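Local coordinates for protein lantibiotic dehydratase (Microbispora corallina, PDB 5EHK) that probably dehydrates serine and threonine residues of the NAI-107 precursor peptide in a tRNA-dependent reaction during lantibiotic biosynthesis, at residues Leu714-Val727 with Leu738-Arg750. Sequence-based numbering, arbitrary orientation.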
ATOM      1  N   LEU A 714      38.443 -15.077   1.298  1.00 47.39           N
ATOM      2  CA  LEU A 714      38.318 -14.852  -0.138  1.00 52.26           C
ATOM      3  C   LEU A 714      38.402 -16.147  -0.930  1.00 54.20           C
ATOM      4  O   LEU A 714      37.524 -16.456  -1.734  1.00 49.79           O
ATOM      5  CB  LEU A 714      39.436 -13.955  -0.638  1.00 55.01           C
ATOM      6  CG  LEU A 714      39.024 -12.605  -1.198  1.00 49.47           C
ATOM      7  CD1 LEU A 714      40.267 -11.933  -1.746  1.00 54.24           C
ATOM      8  CD2 LEU A 714      37.940 -12.754  -2.247  1.00 45.77           C
ATOM      9  N   ASP A 715      39.496 -16.873  -0.705  1.00 56.62           N
ATOM     10  CA  ASP A 715      39.771 -18.146  -1.361  1.00 51.96           C
ATOM     11  C   ASP A 715      38.673 -19.144  -1.043  1.00 53.07           C
ATOM     12  O   ASP A 715      38.282 -19.961  -1.888  1.00 53.71           O
ATOM     13  CB  ASP A 715      41.094 -18.703  -0.838  1.00 55.19           C
ATOM     14  CG  ASP A 715      42.303 -17.979  -1.406  1.00 61.27           C
ATOM     15  OD1 ASP A 715      42.269 -17.569  -2.591  1.00 66.42           O
ATOM     16  OD2 ASP A 715      43.286 -17.808  -0.652  1.00 55.32           O
ATOM     17  N   ARG A 716      38.184 -19.070   0.191  1.00 50.25           N
ATOM     18  CA  ARG A 716      37.070 -19.892   0.644  1.00 55.05           C
ATOM     19  C   ARG A 716      35.821 -19.547  -0.162  1.00 49.00           C
ATOM     20  O   ARG A 716      35.185 -20.432  -0.731  1.00 44.54           O
ATOM     21  CB  ARG A 716      36.873 -19.743   2.166  1.00 55.35           C
ATOM     22  CG  ARG A 716      35.900 -20.720   2.813  1.00 50.95           C
ATOM     23  CD  ARG A 716      36.245 -20.938   4.293  1.00 57.84           C
ATOM     24  NE  ARG A 716      36.284 -19.696   5.074  1.00 69.84           N
ATOM     25  CZ  ARG A 716      37.397 -19.143   5.561  1.00 71.02           C
ATOM     26  NH1 ARG A 716      38.582 -19.704   5.353  1.00 72.19           N
ATOM     27  NH2 ARG A 716      37.330 -18.018   6.256  1.00 65.99           N
ATOM     28  N   TRP A 717      35.482 -18.257  -0.202  1.00 49.81           N
ATOM     29  CA  TRP A 717      34.381 -17.754  -1.023  1.00 42.93           C
ATOM     30  C   TRP A 717      34.602 -18.043  -2.501  1.00 39.61           C
ATOM     31  O   TRP A 717      33.693 -18.483  -3.195  1.00 41.27           O
ATOM     32  CB  TRP A 717      34.190 -16.251  -0.823  1.00 44.25           C
ATOM     33  CG  TRP A 717      33.158 -15.621  -1.758  1.00 43.35           C
ATOM     34  CD1 TRP A 717      31.796 -15.727  -1.671  1.00 36.07           C
ATOM     35  CD2 TRP A 717      33.419 -14.769  -2.887  1.00 36.29           C
ATOM     36  NE1 TRP A 717      31.198 -15.007  -2.681  1.00 30.90           N
ATOM     37  CE2 TRP A 717      32.169 -14.410  -3.438  1.00 33.31           C
ATOM     38  CE3 TRP A 717      34.584 -14.278  -3.484  1.00 30.86           C
ATOM     39  CZ2 TRP A 717      32.057 -13.584  -4.552  1.00 32.32           C
ATOM     40  CZ3 TRP A 717      34.472 -13.463  -4.589  1.00 32.56           C
ATOM     41  CH2 TRP A 717      33.217 -13.121  -5.113  1.00 31.80           C
ATOM     42  N   ARG A 718      35.806 -17.762  -2.981  1.00 40.06           N
ATOM     43  CA  ARG A 718      36.131 -17.952  -4.386  1.00 38.84           C
ATOM     44  C   ARG A 718      35.915 -19.391  -4.840  1.00 42.95           C
ATOM     45  O   ARG A 718      35.377 -19.639  -5.917  1.00 47.12           O
ATOM     46  CB  ARG A 718      37.563 -17.509  -4.669  1.00 40.43           C
ATOM     47  CG  ARG A 718      37.671 -16.600  -5.872  1.00 44.76           C
ATOM     48  CD  ARG A 718      38.951 -15.765  -5.863  1.00 46.28           C
ATOM     49  NE  ARG A 718      40.154 -16.528  -6.197  1.00 44.38           N
ATOM     50  CZ  ARG A 718      40.371 -17.106  -7.374  1.00 45.09           C
ATOM     51  NH1 ARG A 718      39.452 -17.040  -8.330  1.00 46.73           N
ATOM     52  NH2 ARG A 718      41.499 -17.769  -7.595  1.00 44.95           N
ATOM     53  N   ALA A 719      36.313 -20.344  -4.008  1.00 45.60           N
ATOM     54  CA  ALA A 719      36.211 -21.747  -4.384  1.00 44.92           C
ATOM     55  C   ALA A 719      34.820 -22.337  -4.085  1.00 44.03           C
ATOM     56  O   ALA A 719      34.425 -23.337  -4.676  1.00 43.26           O
ATOM     57  CB  ALA A 719      37.293 -22.545  -3.694  1.00 49.36           C
ATOM     58  N   GLU A 720      34.074 -21.700  -3.190  1.00 41.25           N
ATOM     59  CA  GLU A 720      32.764 -22.194  -2.786  1.00 40.41           C
ATOM     60  C   GLU A 720      31.659 -21.946  -3.820  1.00 49.12           C
ATOM     61  O   GLU A 720      30.629 -22.646  -3.827  1.00 44.91           O
ATOM     62  CB  GLU A 720      32.353 -21.564  -1.460  1.00 41.06           C
ATOM     63  CG  GLU A 720      31.020 -22.068  -0.924  1.00 45.50           C
ATOM     64  CD  GLU A 720      30.574 -21.270   0.273  1.00 50.42           C
ATOM     65  OE1 GLU A 720      31.421 -20.495   0.777  1.00 50.27           O
ATOM     66  OE2 GLU A 720      29.386 -21.390   0.683  1.00 45.62           O
ATOM     67  N   TRP A 721      31.842 -20.933  -4.668  1.00 45.04           N
ATOM     68  CA  TRP A 721      30.800 -20.576  -5.632  1.00 41.03           C
ATOM     69  C   TRP A 721      31.367 -20.582  -7.044  1.00 44.81           C
ATOM     70  O   TRP A 721      30.649 -20.303  -8.012  1.00 46.78           O
ATOM     71  CB  TRP A 721      30.200 -19.206  -5.299  1.00 31.83           C
ATOM     72  CG  TRP A 721      29.599 -19.146  -3.939  1.00 33.08           C
ATOM     73  CD1 TRP A 721      30.102 -18.499  -2.851  1.00 37.93           C
ATOM     74  CD2 TRP A 721      28.398 -19.783  -3.505  1.00 28.42           C
ATOM     75  NE1 TRP A 721      29.278 -18.679  -1.769  1.00 31.15           N
ATOM     76  CE2 TRP A 721      28.227 -19.473  -2.147  1.00 30.09           C
ATOM     77  CE3 TRP A 721      27.451 -20.584  -4.134  1.00 28.67           C
ATOM     78  CZ2 TRP A 721      27.147 -19.933  -1.412  1.00 29.08           C
ATOM     79  CZ3 TRP A 721      26.385 -21.043  -3.404  1.00 28.06           C
ATOM     80  CH2 TRP A 721      26.239 -20.719  -2.055  1.00 27.29           C
ATOM     81  N   ASN A 722      32.645 -20.947  -7.145  1.00 36.93           N
ATOM     82  CA  ASN A 722      33.361 -21.023  -8.413  1.00 36.78           C
ATOM     83  C   ASN A 722      33.531 -19.644  -9.067  1.00 38.77           C
ATOM     84  O   ASN A 722      33.287 -19.459 -10.259  1.00 37.88           O
ATOM     85  CB  ASN A 722      32.678 -21.999  -9.378  1.00 30.71           C
ATOM     86  CG  ASN A 722      33.564 -22.376 -10.565  1.00 40.50           C
ATOM     87  OD1 ASN A 722      34.807 -22.358 -10.492  1.00 29.87           O
ATOM     88  ND2 ASN A 722      32.921 -22.672 -11.690  1.00 47.37           N
ATOM     89  N   VAL A 723      34.000 -18.691  -8.272  1.00 37.66           N
ATOM     90  CA  VAL A 723      34.259 -17.344  -8.742  1.00 33.44           C
ATOM     91  C   VAL A 723      35.583 -17.330  -9.475  1.00 36.56           C
ATOM     92  O   VAL A 723      36.603 -17.782  -8.944  1.00 40.65           O
ATOM     93  CB  VAL A 723      34.311 -16.346  -7.551  1.00 32.39           C
ATOM     94  CG1 VAL A 723      34.644 -14.927  -7.999  1.00 30.41           C
ATOM     95  CG2 VAL A 723      33.023 -16.399  -6.774  1.00 32.80           C
ATOM     96  N   PRO A 724      35.574 -16.803 -10.701  1.00 33.72           N
ATOM     97  CA  PRO A 724      36.785 -16.633 -11.504  1.00 35.71           C
ATOM     98  C   PRO A 724      37.837 -15.762 -10.823  1.00 39.57           C
ATOM     99  O   PRO A 724      37.572 -15.100  -9.819  1.00 39.89           O
ATOM    100  CB  PRO A 724      36.268 -15.974 -12.790  1.00 39.40           C
ATOM    101  CG  PRO A 724      34.888 -15.492 -12.467  1.00 40.58           C
ATOM    102  CD  PRO A 724      34.365 -16.449 -11.455  1.00 33.14           C
ATOM    103  N   ARG A 725      39.046 -15.783 -11.366  1.00 41.92           N
ATOM    104  CA  ARG A 725      40.133 -15.013 -10.787  1.00 40.99           C
ATOM    105  C   ARG A 725      39.892 -13.532 -11.085  1.00 39.97           C
ATOM    106  O   ARG A 725      40.169 -12.661 -10.256  1.00 35.40           O
ATOM    107  CB  ARG A 725      41.467 -15.521 -11.339  1.00 39.01           C
ATOM    108  CG  ARG A 725      42.714 -14.861 -10.807  1.00 42.55           C
ATOM    109  CD  ARG A 725      43.926 -15.482 -11.476  1.00 47.12           C
ATOM    110  NE  ARG A 725      43.909 -15.253 -12.923  1.00 52.64           N
ATOM    111  CZ  ARG A 725      44.441 -14.188 -13.519  1.00 47.17           C
ATOM    112  NH1 ARG A 725      45.046 -13.266 -12.794  1.00 50.62           N
ATOM    113  NH2 ARG A 725      44.374 -14.043 -14.833  1.00 37.28           N
ATOM    114  N   ARG A 726      39.339 -13.254 -12.264  1.00 43.53           N
ATOM    115  CA  ARG A 726      38.987 -11.878 -12.628  1.00 39.55           C
ATOM    116  C   ARG A 726      37.487 -11.629 -12.526  1.00 37.88           C
ATOM    117  O   ARG A 726      36.656 -12.420 -13.020  1.00 35.08           O
ATOM    118  CB  ARG A 726      39.505 -11.499 -14.020  1.00 36.79           C
ATOM    119  CG  ARG A 726      41.006 -11.217 -14.089  1.00 43.61           C
ATOM    120  CD  ARG A 726      41.529 -11.365 -15.513  1.00 49.32           C
ATOM    121  NE  ARG A 726      41.412 -12.746 -15.973  1.00 58.03           N
ATOM    122  CZ  ARG A 726      41.734 -13.173 -17.190  1.00 51.16           C
ATOM    123  NH1 ARG A 726      42.167 -12.320 -18.109  1.00 55.72           N
ATOM    124  NH2 ARG A 726      41.590 -14.454 -17.490  1.00 46.83           N
ATOM    125  N   VAL A 727      37.150 -10.523 -11.870  1.00 30.06           N
ATOM    126  CA  VAL A 727      35.763 -10.146 -11.691  1.00 29.61           C
ATOM    127  C   VAL A 727      35.601  -8.662 -11.959  1.00 27.14           C
ATOM    128  O   VAL A 727      36.549  -7.890 -11.864  1.00 26.67           O
ATOM    129  CB  VAL A 727      35.233 -10.489 -10.279  1.00 25.15           C
ATOM    130  CG1 VAL A 727      35.193 -12.001 -10.073  1.00 30.27           C
ATOM    131  CG2 VAL A 727      36.083  -9.838  -9.227  1.00 30.73           C
ATOM    132  N   LEU A 738      38.866  -6.194 -11.415  1.00 31.03           N
ATOM    133  CA  LEU A 738      39.837  -6.612 -10.410  1.00 38.03           C
ATOM    134  C   LEU A 738      40.411  -7.972 -10.767  1.00 38.56           C
ATOM    135  O   LEU A 738      39.680  -8.888 -11.147  1.00 40.44           O
ATOM    136  CB  LEU A 738      39.226  -6.669  -9.001  1.00 37.73           C
ATOM    137  CG  LEU A 738      38.629  -5.421  -8.346  1.00 32.80           C
ATOM    138  CD1 LEU A 738      37.972  -5.831  -7.042  1.00 30.57           C
ATOM    139  CD2 LEU A 738      39.664  -4.314  -8.133  1.00 30.06           C
ATOM    140  N   ASP A 739      41.731  -8.085 -10.668  1.00 36.76           N
ATOM    141  CA  ASP A 739      42.382  -9.380 -10.715  1.00 45.49           C
ATOM    142  C   ASP A 739      42.577  -9.906  -9.285  1.00 45.86           C
ATOM    143  O   ASP A 739      43.387  -9.355  -8.526  1.00 42.86           O
ATOM    144  CB  ASP A 739      43.714  -9.247 -11.456  1.00 44.38           C
ATOM    145  CG  ASP A 739      44.266 -10.582 -11.907  1.00 48.88           C
ATOM    146  OD1 ASP A 739      44.277 -11.538 -11.098  1.00 49.84           O
ATOM    147  OD2 ASP A 739      44.646 -10.695 -13.093  1.00 50.93           O
ATOM    148  N   LEU A 740      41.875 -10.991  -8.938  1.00 36.92           N
ATOM    149  CA  LEU A 740      41.885 -11.473  -7.553  1.00 45.15           C
ATOM    150  C   LEU A 740      43.110 -12.312  -7.203  1.00 52.77           C
ATOM    151  O   LEU A 740      43.220 -12.822  -6.082  1.00 53.12           O
ATOM    152  CB  LEU A 740      40.612 -12.249  -7.205  1.00 40.63           C
ATOM    153  CG  LEU A 740      39.314 -11.444  -7.192  1.00 42.42           C
ATOM    154  CD1 LEU A 740      38.180 -12.215  -6.512  1.00 34.22           C
ATOM    155  CD2 LEU A 740      39.532 -10.077  -6.569  1.00 39.40           C
ATOM    156  N   ASP A 741      44.025 -12.442  -8.160  1.00 47.56           N
ATOM    157  CA  ASP A 741      45.311 -13.083  -7.911  1.00 55.59           C
ATOM    158  C   ASP A 741      46.233 -12.001  -7.362  1.00 54.32           C
ATOM    159  O   ASP A 741      47.046 -12.238  -6.466  1.00 58.06           O
ATOM    160  CB  ASP A 741      45.879 -13.668  -9.217  1.00 73.61           C
ATOM    161  CG  ASP A 741      46.643 -14.998  -9.015  1.00 76.54           C
ATOM    162  OD1 ASP A 741      47.312 -15.184  -7.966  1.00 72.74           O
ATOM    163  OD2 ASP A 741      46.571 -15.858  -9.928  1.00 66.77           O
ATOM    164  N   ASP A 742      46.085 -10.806  -7.915  1.00 51.59           N
ATOM    165  CA  ASP A 742      46.831  -9.639  -7.474  1.00 50.07           C
ATOM    166  C   ASP A 742      46.600  -9.298  -5.995  1.00 46.78           C
ATOM    167  O   ASP A 742      45.469  -9.278  -5.521  1.00 51.38           O
ATOM    168  CB  ASP A 742      46.486  -8.451  -8.359  1.00 41.06           C
ATOM    169  CG  ASP A 742      47.426  -7.296  -8.164  1.00 41.60           C
ATOM    170  OD1 ASP A 742      47.768  -6.972  -7.012  1.00 45.10           O
ATOM    171  OD2 ASP A 742      47.842  -6.713  -9.177  1.00 49.46           O
ATOM    172  N   ALA A 743      47.686  -9.039  -5.273  1.00 50.16           N
ATOM    173  CA  ALA A 743      47.602  -8.756  -3.839  1.00 57.42           C
ATOM    174  C   ALA A 743      47.042  -7.361  -3.563  1.00 49.19           C
ATOM    175  O   ALA A 743      46.273  -7.179  -2.620  1.00 45.52           O
ATOM    176  CB  ALA A 743      48.979  -8.934  -3.164  1.00 51.68           C
ATOM    177  N   TRP A 744      47.418  -6.383  -4.386  1.00 48.93           N
ATOM    178  CA  TRP A 744      46.827  -5.047  -4.297  1.00 51.48           C
ATOM    179  C   TRP A 744      45.320  -5.027  -4.611  1.00 51.34           C
ATOM    180  O   TRP A 744      44.544  -4.386  -3.897  1.00 51.67           O
ATOM    181  CB  TRP A 744      47.518  -4.049  -5.227  1.00 50.16           C
ATOM    182  CG  TRP A 744      48.777  -3.406  -4.732  1.00 57.64           C
ATOM    183  CD1 TRP A 744      49.997  -3.424  -5.341  1.00 58.81           C
ATOM    184  CD2 TRP A 744      48.933  -2.622  -3.542  1.00 61.84           C
ATOM    185  NE1 TRP A 744      50.900  -2.691  -4.612  1.00 57.76           N
ATOM    186  CE2 TRP A 744      50.277  -2.199  -3.496  1.00 60.24           C
ATOM    187  CE3 TRP A 744      48.067  -2.235  -2.513  1.00 52.00           C
ATOM    188  CZ2 TRP A 744      50.779  -1.412  -2.462  1.00 63.09           C
ATOM    189  CZ3 TRP A 744      48.566  -1.457  -1.491  1.00 60.99           C
ATOM    190  CH2 TRP A 744      49.913  -1.052  -1.471  1.00 65.58           C
ATOM    191  N   HIS A 745      44.915  -5.708  -5.682  1.00 42.04           N
ATOM    192  CA  HIS A 745      43.500  -5.800  -6.028  1.00 43.19           C
ATOM    193  C   HIS A 745      42.714  -6.511  -4.917  1.00 51.71           C
ATOM    194  O   HIS A 745      41.542  -6.199  -4.678  1.00 53.98           O
ATOM    195  CB  HIS A 745      43.278  -6.486  -7.378  1.00 34.68           C
ATOM    196  CG  HIS A 745      43.802  -5.709  -8.548  1.00 39.87           C
ATOM    197  ND1 HIS A 745      43.450  -5.995  -9.850  1.00 40.27           N
ATOM    198  CD2 HIS A 745      44.687  -4.682  -8.615  1.00 41.69           C
ATOM    199  CE1 HIS A 745      44.070  -5.161 -10.667  1.00 37.00           C
ATOM    200  NE2 HIS A 745      44.830  -4.356  -9.945  1.00 33.43           N
ATOM    201  N   ARG A 746      43.351  -7.463  -4.239  1.00 49.40           N
ATOM    202  CA  ARG A 746      42.679  -8.190  -3.161  1.00 51.45           C
ATOM    203  C   ARG A 746      42.391  -7.325  -1.926  1.00 47.39           C
ATOM    204  O   ARG A 746      41.469  -7.615  -1.164  1.00 47.03           O
ATOM    205  CB  ARG A 746      43.468  -9.440  -2.764  1.00 52.14           C
ATOM    206  CG  ARG A 746      43.069 -10.690  -3.528  1.00 56.04           C
ATOM    207  CD  ARG A 746      43.871 -11.879  -3.057  1.00 57.63           C
ATOM    208  NE  ARG A 746      45.297 -11.646  -3.252  1.00 59.81           N
ATOM    209  CZ  ARG A 746      46.251 -12.473  -2.837  1.00 67.44           C
ATOM    210  NH1 ARG A 746      45.927 -13.588  -2.192  1.00 66.22           N
ATOM    211  NH2 ARG A 746      47.529 -12.181  -3.064  1.00 62.73           N
ATOM    212  N   VAL A 747      43.182  -6.275  -1.720  1.00 47.41           N
ATOM    213  CA  VAL A 747      42.935  -5.377  -0.597  1.00 47.90           C
ATOM    214  C   VAL A 747      42.020  -4.263  -1.042  1.00 44.97           C
ATOM    215  O   VAL A 747      41.299  -3.690  -0.249  1.00 46.30           O
ATOM    216  CB  VAL A 747      44.230  -4.775   0.002  1.00 52.99           C
ATOM    217  CG1 VAL A 747      45.339  -5.826   0.073  1.00 49.62           C
ATOM    218  CG2 VAL A 747      44.682  -3.550  -0.785  1.00 54.46           C
ATOM    219  N   LEU A 748      42.054  -3.960  -2.331  1.00 48.16           N
ATOM    220  CA  LEU A 748      41.181  -2.950  -2.890  1.00 46.02           C
ATOM    221  C   LEU A 748      39.732  -3.414  -2.800  1.00 48.16           C
ATOM    222  O   LEU A 748      38.825  -2.611  -2.552  1.00 45.34           O
ATOM    223  CB  LEU A 748      41.573  -2.644  -4.333  1.00 44.59           C
ATOM    224  CG  LEU A 748      40.855  -1.433  -4.933  1.00 49.89           C
ATOM    225  CD1 LEU A 748      41.310  -0.141  -4.278  1.00 45.59           C
ATOM    226  CD2 LEU A 748      41.095  -1.389  -6.427  1.00 47.93           C
ATOM    227  N   LEU A 749      39.528  -4.715  -3.003  1.00 44.79           N
ATOM    228  CA  LEU A 749      38.206  -5.314  -2.914  1.00 40.10           C
ATOM    229  C   LEU A 749      37.711  -5.268  -1.481  1.00 45.00           C
ATOM    230  O   LEU A 749      36.511  -5.161  -1.239  1.00 51.02           O
ATOM    231  CB  LEU A 749      38.209  -6.760  -3.419  1.00 39.42           C
ATOM    232  CG  LEU A 749      36.907  -7.553  -3.230  1.00 33.58           C
ATOM    233  CD1 LEU A 749      35.874  -7.119  -4.229  1.00 27.58           C
ATOM    234  CD2 LEU A 749      37.118  -9.060  -3.311  1.00 40.96           C
ATOM    235  N   ARG A 750      38.628  -5.341  -0.525  1.00 40.96           N
ATOM    236  CA  ARG A 750      38.217  -5.326   0.871  1.00 47.65           C
ATOM    237  C   ARG A 750      37.751  -3.933   1.258  1.00 49.42           C
ATOM    238  O   ARG A 750      36.705  -3.772   1.883  1.00 56.02           O
ATOM    239  CB  ARG A 750      39.349  -5.790   1.786  1.00 58.78           C
ATOM    240  CG  ARG A 750      38.967  -5.917   3.262  1.00 58.67           C
ATOM    241  CD  ARG A 750      40.166  -6.434   4.043  1.00 61.48           C
ATOM    242  NE  ARG A 750      39.924  -6.588   5.474  1.00 65.34           N
ATOM    243  CZ  ARG A 750      40.800  -7.141   6.305  1.00 67.27           C
ATOM    244  NH1 ARG A 750      41.966  -7.571   5.841  1.00 65.38           N
ATOM    245  NH2 ARG A 750      40.522  -7.257   7.596  1.00 73.54           N
TER
HETATM  246  O   HOH W   1      42.189 -15.238  -5.021  1.00 46.00           O
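The open end of the β-hairpin of strands 726-730 and 735-739 is zipped by V727 and L738, an antiparallel hydrogen-bonded pair (V727 N to L738 O 3.1 Å, L738 N to V727 O 2.9 Å). R726 and D739 form the adjoining non-hydrogen-bonded pair, and L740 N donates to R725 O over 2.7 Å, one residue beyond the strands. With CG anti to the backbone N (chi1 -178°) and a bend at chi3, R725 passes D741, whose CB lies at the guanidinium edge, and sets NH1 between both D739 carboxylate oxygens, 2.5 Å from OD1. In this salt bridge the two planes are turned 51° apart and the hydrogen bond to OD2 is weak. D739 OD1 also closes an Asx turn, accepting D741 N through its anti lone pair, while D739 N donates to H745 ND1 in the imidazole plane. Helices 707-721 and 743-755 flank the hairpin, and L740 packs between the former and the strands: CD1 meets R718 CD at 3.7 Å and the W717 ring edge, and CG lies 4.1 Å from V727 CG2. Between the helices, L714 CD1 rests on R746 CG at 3.5 Å and CD2 touches L749 CD2; the R746 guanidinium pairs with D711.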